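Local coordinates for protein beta-N-acetylhexosaminidase (PDB 4PYS) that probably hydrolyses terminal beta-linked N-acetylhexosamine residues from glycoconjugates, as a family 20 glycoside hydrolase with a TIM-barrel catalytic domain, at residues 12-16 / 458-463; 409-414 / 468-474. All coordinates share one frame; numbering follows the deposited sequence.

Contact 1 of 2, residues 12-16 / 458-463; sequences MPTPG and AEQMWH
Thr-14 is gripped twice by the carboxylate of Glu-459. The contact joins the loop before strand 17-21, in the family 20 domain 2, to the end of helix 453-462 of the catalytic TIM-barrel domain. The backbone N of Thr-14 donates to Glu-459 OE1 over 2.9 Å, nearly straight at 163°, on the syn side but somewhat out of the carboxylate plane. Its OG1 donates to the syn lone pair of Glu-459 OE2 at 2.6 Å. Bonds at both oxygens fix the rotation of the carboxylate. The bend at chi2 (80°) turns the acid off the flank of the helix toward the backbone of Thr-14. Glu-468 brings a second acid close to Glu-459 OE2, so one of the pair probably carries a proton. Lys-476, which also bonds Thr-14 OG1, may offset the remaining charge. Beyond the polar pair, the side chains of Thr-14 and His-463 run alongside each other in the same direction. Thr-14 CB sits over one face of the His-463 ring, 4.0 Å from the centroid, a CH-pi contact. Thr-14 O is buried with no hydrogen-bond partner; its nearest neighbour across the contact is His-463 CD2 at 3.4 Å. Pro-13 follows a cis peptide bond. Its CG packs on Trp-462 CB at 3.6 Å, the two side chains crossing at about a right angle. The indole points back to the domain 2 side, where Trp-462 NE1 bonds Asp-126, which also accepts from Gly-16 N. A water lies at the edge of the imidazole, in plane, 2.8 Å from His-463 NE2, and bonds weakly to Gly-16 O.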
loop_
_atom_site.group_PDB
_atom_site.type_symbol
_atom_site.label_atom_id
_atom_site.label_comp_id
_atom_site.label_asym_id
_atom_site.label_seq_id
_atom_site.Cartn_x
_atom_site.Cartn_y
_atom_site.Cartn_z
HETATM N N MSE A 12 0.188 -9.890 15.967
HETATM C CA MSE A 12 -0.620 -9.792 14.745
HETATM C C MSE A 12 0.146 -9.061 13.659
HETATM O O MSE A 12 0.783 -8.036 13.922
HETATM C CB MSE A 12 -1.952 -9.072 15.005
HETATM C CG MSE A 12 -2.766 -9.730 16.085
HETATM SE SE MSE A 12 -4.561 -8.997 16.205
HETATM C CE MSE A 12 -5.315 -9.878 14.644
ATOM N N PRO A 13 0.114 -9.587 12.422
ATOM C CA PRO A 13 -0.544 -10.822 11.982
ATOM C C PRO A 13 0.132 -12.056 12.585
ATOM O O PRO A 13 1.285 -11.992 13.021
ATOM C CB PRO A 13 -0.386 -10.791 10.449
ATOM C CG PRO A 13 0.748 -9.833 10.181
ATOM C CD PRO A 13 0.755 -8.846 11.316
ATOM N N THR A 14 -0.597 -13.160 12.617
ATOM C CA THR A 14 -0.166 -14.376 13.325
ATOM C C THR A 14 1.095 -14.944 12.710
ATOM O O THR A 14 1.131 -15.172 11.495
ATOM C CB THR A 14 -1.237 -15.445 13.215
ATOM O OG1 THR A 14 -2.465 -14.939 13.757
ATOM C CG2 THR A 14 -0.823 -16.707 13.988
ATOM N N PRO A 15 2.138 -15.174 13.534
ATOM C CA PRO A 15 3.358 -15.792 12.991
ATOM C C PRO A 15 3.114 -17.233 12.579
ATOM O O PRO A 15 2.223 -17.902 13.128
ATOM C CB PRO A 15 4.334 -15.758 14.176
ATOM C CG PRO A 15 3.844 -14.579 15.041
ATOM C CD PRO A 15 2.319 -14.730 14.930
ATOM N N GLY A 16 3.917 -17.714 11.636
ATOM C CA GLY A 16 3.773 -19.068 11.137
ATOM C C GLY A 16 4.012 -20.113 12.200
ATOM O O GLY A 16 3.302 -21.120 12.253
ATOM N N ALA A 458 -4.433 -7.864 6.681
ATOM C CA ALA A 458 -3.028 -8.145 7.019
ATOM C C ALA A 458 -2.814 -9.600 7.364
ATOM O O ALA A 458 -1.785 -10.181 7.029
ATOM C CB ALA A 458 -2.556 -7.261 8.173
ATOM N N GLU A 459 -3.783 -10.200 8.047
ATOM C CA GLU A 459 -3.687 -11.623 8.401
ATOM C C GLU A 459 -3.703 -12.482 7.133
ATOM O O GLU A 459 -2.917 -13.428 6.980
ATOM C CB GLU A 459 -4.870 -11.988 9.309
ATOM C CG GLU A 459 -4.854 -13.414 9.838
ATOM C CD GLU A 459 -3.930 -13.590 11.027
ATOM O OE1 GLU A 459 -3.216 -12.632 11.378
ATOM O OE2 GLU A 459 -3.913 -14.692 11.615
ATOM N N GLN A 460 -4.603 -12.156 6.214
ATOM C CA GLN A 460 -4.703 -12.908 4.959
ATOM C C GLN A 460 -3.444 -12.754 4.111
ATOM O O GLN A 460 -3.022 -13.698 3.436
ATOM C CB GLN A 460 -5.945 -12.430 4.194
ATOM C CG GLN A 460 -7.240 -12.966 4.841
ATOM C CD GLN A 460 -8.494 -12.350 4.269
ATOM O OE1 GLN A 460 -8.447 -11.362 3.543
ATOM N NE2 GLN A 460 -9.635 -12.930 4.609
HETATM N N MSE A 461 -2.835 -11.572 4.166
HETATM C CA MSE A 461 -1.606 -11.334 3.400
HETATM C C MSE A 461 -0.419 -12.081 3.977
HETATM O O MSE A 461 0.397 -12.632 3.239
HETATM C CB MSE A 461 -1.274 -9.846 3.423
HETATM C CG MSE A 461 -2.225 -8.971 2.595
HETATM SE SE MSE A 461 -1.872 -7.116 3.012
HETATM C CE MSE A 461 -3.390 -6.322 2.047
ATOM N N TRP A 462 -0.290 -12.061 5.299
ATOM C CA TRP A 462 0.938 -12.575 5.920
ATOM C C TRP A 462 0.859 -14.025 6.409
ATOM O O TRP A 462 1.734 -14.849 6.111
ATOM C CB TRP A 462 1.367 -11.657 7.091
ATOM C CG TRP A 462 2.597 -12.208 7.771
ATOM C CD1 TRP A 462 2.642 -13.190 8.731
ATOM C CD2 TRP A 462 3.947 -11.829 7.520
ATOM N NE1 TRP A 462 3.953 -13.447 9.079
ATOM C CE2 TRP A 462 4.773 -12.613 8.352
ATOM C CE3 TRP A 462 4.547 -10.888 6.671
ATOM C CZ2 TRP A 462 6.168 -12.494 8.362
ATOM C CZ3 TRP A 462 5.933 -10.763 6.684
ATOM C CH2 TRP A 462 6.733 -11.563 7.521
ATOM N N HIS A 463 -0.173 -14.333 7.185
ATOM C CA HIS A 463 -0.252 -15.628 7.871
ATOM C C HIS A 463 -0.372 -16.780 6.871
ATOM O O HIS A 463 -1.074 -16.667 5.862
ATOM C CB HIS A 463 -1.455 -15.616 8.829
ATOM C CG HIS A 463 -1.669 -16.910 9.564
ATOM N ND1 HIS A 463 -2.894 -17.539 9.603
ATOM C CD2 HIS A 463 -0.828 -17.680 10.296
ATOM C CE1 HIS A 463 -2.801 -18.646 10.322
ATOM N NE2 HIS A 463 -1.557 -18.757 10.754
HETATM O O HOH W 1 -0.001 -20.576 12.252
#

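Contact 2 of 2, residues 409-414 / 468-474; sequences LEDVYL and ENFDEFY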
loop_
_atom_site.group_PDB
_atom_site.type_symbol
_atom_site.label_atom_id
_atom_site.label_comp_id
_atom_site.label_asym_id
_atom_site.label_seq_id
_atom_site.Cartn_x
_atom_site.Cartn_y
_atom_site.Cartn_z
ATOM N N LEU A 409 -16.294 -7.070 9.483
ATOM C CA LEU A 409 -15.113 -7.893 9.731
ATOM C C LEU A 409 -15.340 -9.361 9.360
ATOM O O LEU A 409 -14.409 -10.039 8.884
ATOM C CB LEU A 409 -14.671 -7.765 11.196
ATOM C CG LEU A 409 -13.296 -8.346 11.547
ATOM C CD1 LEU A 409 -12.166 -7.550 10.878
ATOM C CD2 LEU A 409 -13.107 -8.355 13.060
ATOM N N GLU A 410 -16.562 -9.852 9.563
ATOM C CA GLU A 410 -16.908 -11.208 9.131
ATOM C C GLU A 410 -16.840 -11.354 7.620
ATOM O O GLU A 410 -16.361 -12.371 7.120
ATOM C CB GLU A 410 -18.305 -11.630 9.631
ATOM C CG GLU A 410 -18.301 -12.300 10.991
ATOM C CD GLU A 410 -19.649 -12.920 11.367
ATOM O OE1 GLU A 410 -20.006 -12.855 12.555
ATOM O OE2 GLU A 410 -20.336 -13.473 10.482
ATOM N N ASP A 411 -17.325 -10.355 6.880
ATOM C CA ASP A 411 -17.287 -10.444 5.425
ATOM C C ASP A 411 -15.846 -10.526 4.938
ATOM O O ASP A 411 -15.512 -11.378 4.107
ATOM C CB ASP A 411 -17.990 -9.238 4.767
ATOM C CG ASP A 411 -19.469 -9.179 5.080
ATOM O OD1 ASP A 411 -20.152 -10.232 5.010
ATOM O OD2 ASP A 411 -19.960 -8.067 5.388
ATOM N N VAL A 412 -14.983 -9.652 5.444
ATOM C CA VAL A 412 -13.614 -9.654 4.932
ATOM C C VAL A 412 -12.905 -10.947 5.344
ATOM O O VAL A 412 -12.224 -11.571 4.533
ATOM C CB VAL A 412 -12.808 -8.377 5.304
ATOM C CG1 VAL A 412 -12.878 -8.085 6.775
ATOM C CG2 VAL A 412 -11.353 -8.506 4.845
ATOM N N TYR A 413 -13.112 -11.392 6.578
ATOM C CA TYR A 413 -12.413 -12.594 7.034
ATOM C C TYR A 413 -12.887 -13.876 6.352
ATOM O O TYR A 413 -12.074 -14.739 5.998
ATOM C CB TYR A 413 -12.527 -12.732 8.560
ATOM C CG TYR A 413 -11.506 -13.709 9.118
ATOM C CD1 TYR A 413 -10.184 -13.327 9.293
ATOM C CD2 TYR A 413 -11.865 -15.003 9.457
ATOM C CE1 TYR A 413 -9.237 -14.210 9.787
ATOM C CE2 TYR A 413 -10.916 -15.900 9.959
ATOM C CZ TYR A 413 -9.615 -15.493 10.118
ATOM O OH TYR A 413 -8.661 -16.370 10.612
ATOM N N LEU A 414 -14.193 -13.993 6.136
ATOM C CA LEU A 414 -14.770 -15.265 5.709
ATOM C C LEU A 414 -15.028 -15.359 4.207
ATOM O O LEU A 414 -15.139 -16.461 3.684
ATOM C CB LEU A 414 -16.101 -15.516 6.428
ATOM C CG LEU A 414 -16.072 -15.629 7.947
ATOM C CD1 LEU A 414 -17.509 -15.757 8.459
ATOM C CD2 LEU A 414 -15.234 -16.823 8.359
ATOM N N GLU A 468 -7.681 -21.127 11.136
ATOM C CA GLU A 468 -7.919 -20.112 12.151
ATOM C C GLU A 468 -9.327 -19.581 11.922
ATOM O O GLU A 468 -9.570 -18.867 10.945
ATOM C CB GLU A 468 -6.909 -18.970 12.021
ATOM C CG GLU A 468 -7.103 -17.898 13.104
ATOM C CD GLU A 468 -6.210 -16.692 12.888
ATOM O OE1 GLU A 468 -5.575 -16.607 11.813
ATOM O OE2 GLU A 468 -6.161 -15.822 13.780
ATOM N N ASN A 469 -10.263 -19.921 12.800
ATOM C CA ASN A 469 -11.644 -19.516 12.549
ATOM C C ASN A 469 -11.889 -18.077 12.999
ATOM O O ASN A 469 -10.999 -17.441 13.585
ATOM C CB ASN A 469 -12.660 -20.509 13.148
ATOM C CG ASN A 469 -12.521 -20.662 14.652
ATOM O OD1 ASN A 469 -12.236 -19.699 15.359
ATOM N ND2 ASN A 469 -12.714 -21.878 15.148
ATOM N N PHE A 470 -13.062 -17.550 12.674
ATOM C CA PHE A 470 -13.322 -16.142 12.918
ATOM C C PHE A 470 -13.335 -15.867 14.409
ATOM O O PHE A 470 -12.908 -14.799 14.852
ATOM C CB PHE A 470 -14.664 -15.702 12.324
ATOM C CG PHE A 470 -14.989 -14.263 12.628
ATOM C CD1 PHE A 470 -14.410 -13.242 11.883
ATOM C CD2 PHE A 470 -15.806 -13.934 13.700
ATOM C CE1 PHE A 470 -14.687 -11.900 12.178
ATOM C CE2 PHE A 470 -16.089 -12.611 14.006
ATOM C CZ PHE A 470 -15.523 -11.592 13.241
ATOM N N ASP A 471 -13.862 -16.811 15.183
ATOM C CA ASP A 471 -13.977 -16.588 16.617
ATOM C C ASP A 471 -12.582 -16.425 17.213
ATOM O O ASP A 471 -12.359 -15.549 18.050
ATOM C CB ASP A 471 -14.713 -17.734 17.309
ATOM C CG ASP A 471 -16.152 -17.860 16.867
ATOM O OD1 ASP A 471 -16.796 -16.829 16.570
ATOM O OD2 ASP A 471 -16.643 -19.005 16.822
ATOM N N GLU A 472 -11.634 -17.255 16.775
ATOM C CA GLU A 472 -10.267 -17.124 17.275
ATOM C C GLU A 472 -9.610 -15.827 16.820
ATOM O O GLU A 472 -8.957 -15.134 17.614
ATOM C CB GLU A 472 -9.395 -18.309 16.843
ATOM C CG GLU A 472 -7.951 -18.147 17.299
ATOM C CD GLU A 472 -7.081 -19.355 16.993
ATOM O OE1 GLU A 472 -7.489 -20.182 16.150
ATOM O OE2 GLU A 472 -5.995 -19.475 17.601
ATOM N N PHE A 473 -9.779 -15.505 15.542
ATOM C CA PHE A 473 -9.208 -14.288 14.991
ATOM C C PHE A 473 -9.785 -13.042 15.665
ATOM O O PHE A 473 -9.046 -12.138 16.049
ATOM C CB PHE A 473 -9.468 -14.218 13.500
ATOM C CG PHE A 473 -9.140 -12.884 12.925
ATOM C CD1 PHE A 473 -7.816 -12.519 12.743
ATOM C CD2 PHE A 473 -10.150 -11.987 12.607
ATOM C CE1 PHE A 473 -7.500 -11.259 12.231
ATOM C CE2 PHE A 473 -9.842 -10.739 12.093
ATOM C CZ PHE A 473 -8.517 -10.384 11.916
ATOM N N TYR A 474 -11.102 -12.996 15.815
ATOM C CA TYR A 474 -11.751 -11.844 16.443
ATOM C C TYR A 474 -11.312 -11.694 17.909
ATOM O O TYR A 474 -11.140 -10.577 18.412
ATOM C CB TYR A 474 -13.270 -11.999 16.317
ATOM C CG TYR A 474 -14.074 -10.845 16.870
ATOM C CD1 TYR A 474 -13.723 -9.527 16.596
ATOM C CD2 TYR A 474 -15.202 -11.081 17.631
ATOM C CE1 TYR A 474 -14.482 -8.465 17.102
ATOM C CE2 TYR A 474 -15.960 -10.038 18.136
ATOM C CZ TYR A 474 -15.593 -8.734 17.864
ATOM O OH TYR A 474 -16.353 -7.700 18.372
#
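Glu-468 O accepts a 2.7 Å hydrogen bond from Tyr-413 OH. The hydroxyl comes from above the carbonyl plane, while the oxygen lies in the plane of the phenol ring, at its edge. The Glu-468 carboxylate forms a salt bridge with Lys-476. Asn-469 is the N-cap of helix 470-486: its OD1 accepts from Glu-472 N at 2.9 Å. Phe-470 is a knob in a hole formed by Leu-409, Glu-410, Tyr-413 and Leu-414. Glu-410 CG sits over the centre of one ring face, 3.7 Å from the centroid, and Tyr-474 CB covers the opposite face. Phe-470 and Tyr-413 form an offset edge-to-face pair, the edge of Phe-470 toward the face of Tyr-413, with planes 66° apart. Phe-473 completes an aromatic cluster with these two. It makes an offset stack with Tyr-413, in nearly parallel planes with centroids 4.4 Å apart. Tyr-413 CG stands anti to the backbone N (chi1 -163°), which carries its ring out to meet both phenylalanines with the same face. Tyr-474 CD1 meets Leu-409 CD2 at 3.8 Å. The segments of helix 409-415 and helix 470-486 cross at 117°, their segment axes approaching to 11.1 Å. Helix 453-462 borders both, its Ala-456 touching Leu-409 and Phe-473.

The centres of contacts 1 and 2 lie about 13 Å apart, on the same side of the chain's centre. Their segments alternate along the chain: 12-16, 409-414, 458-463, 468-474. Helices 453-462 and 470-486 are consecutive, and each supplies one segment. Glu-459 OE2 and Glu-468 OE1 approach to 2.5 Å, a close pair of acids with Lys-476 beside them; a shared proton is possible. Gln-460 NE2 probably bonds Val-412 O, and Met-12 CE packs on Phe-473 CE1. The N-terminal loop thus meets both late helices. Together the contacts tie the domain 2 side to the consecutive helices 453-462 and 470-486 near the C-terminus.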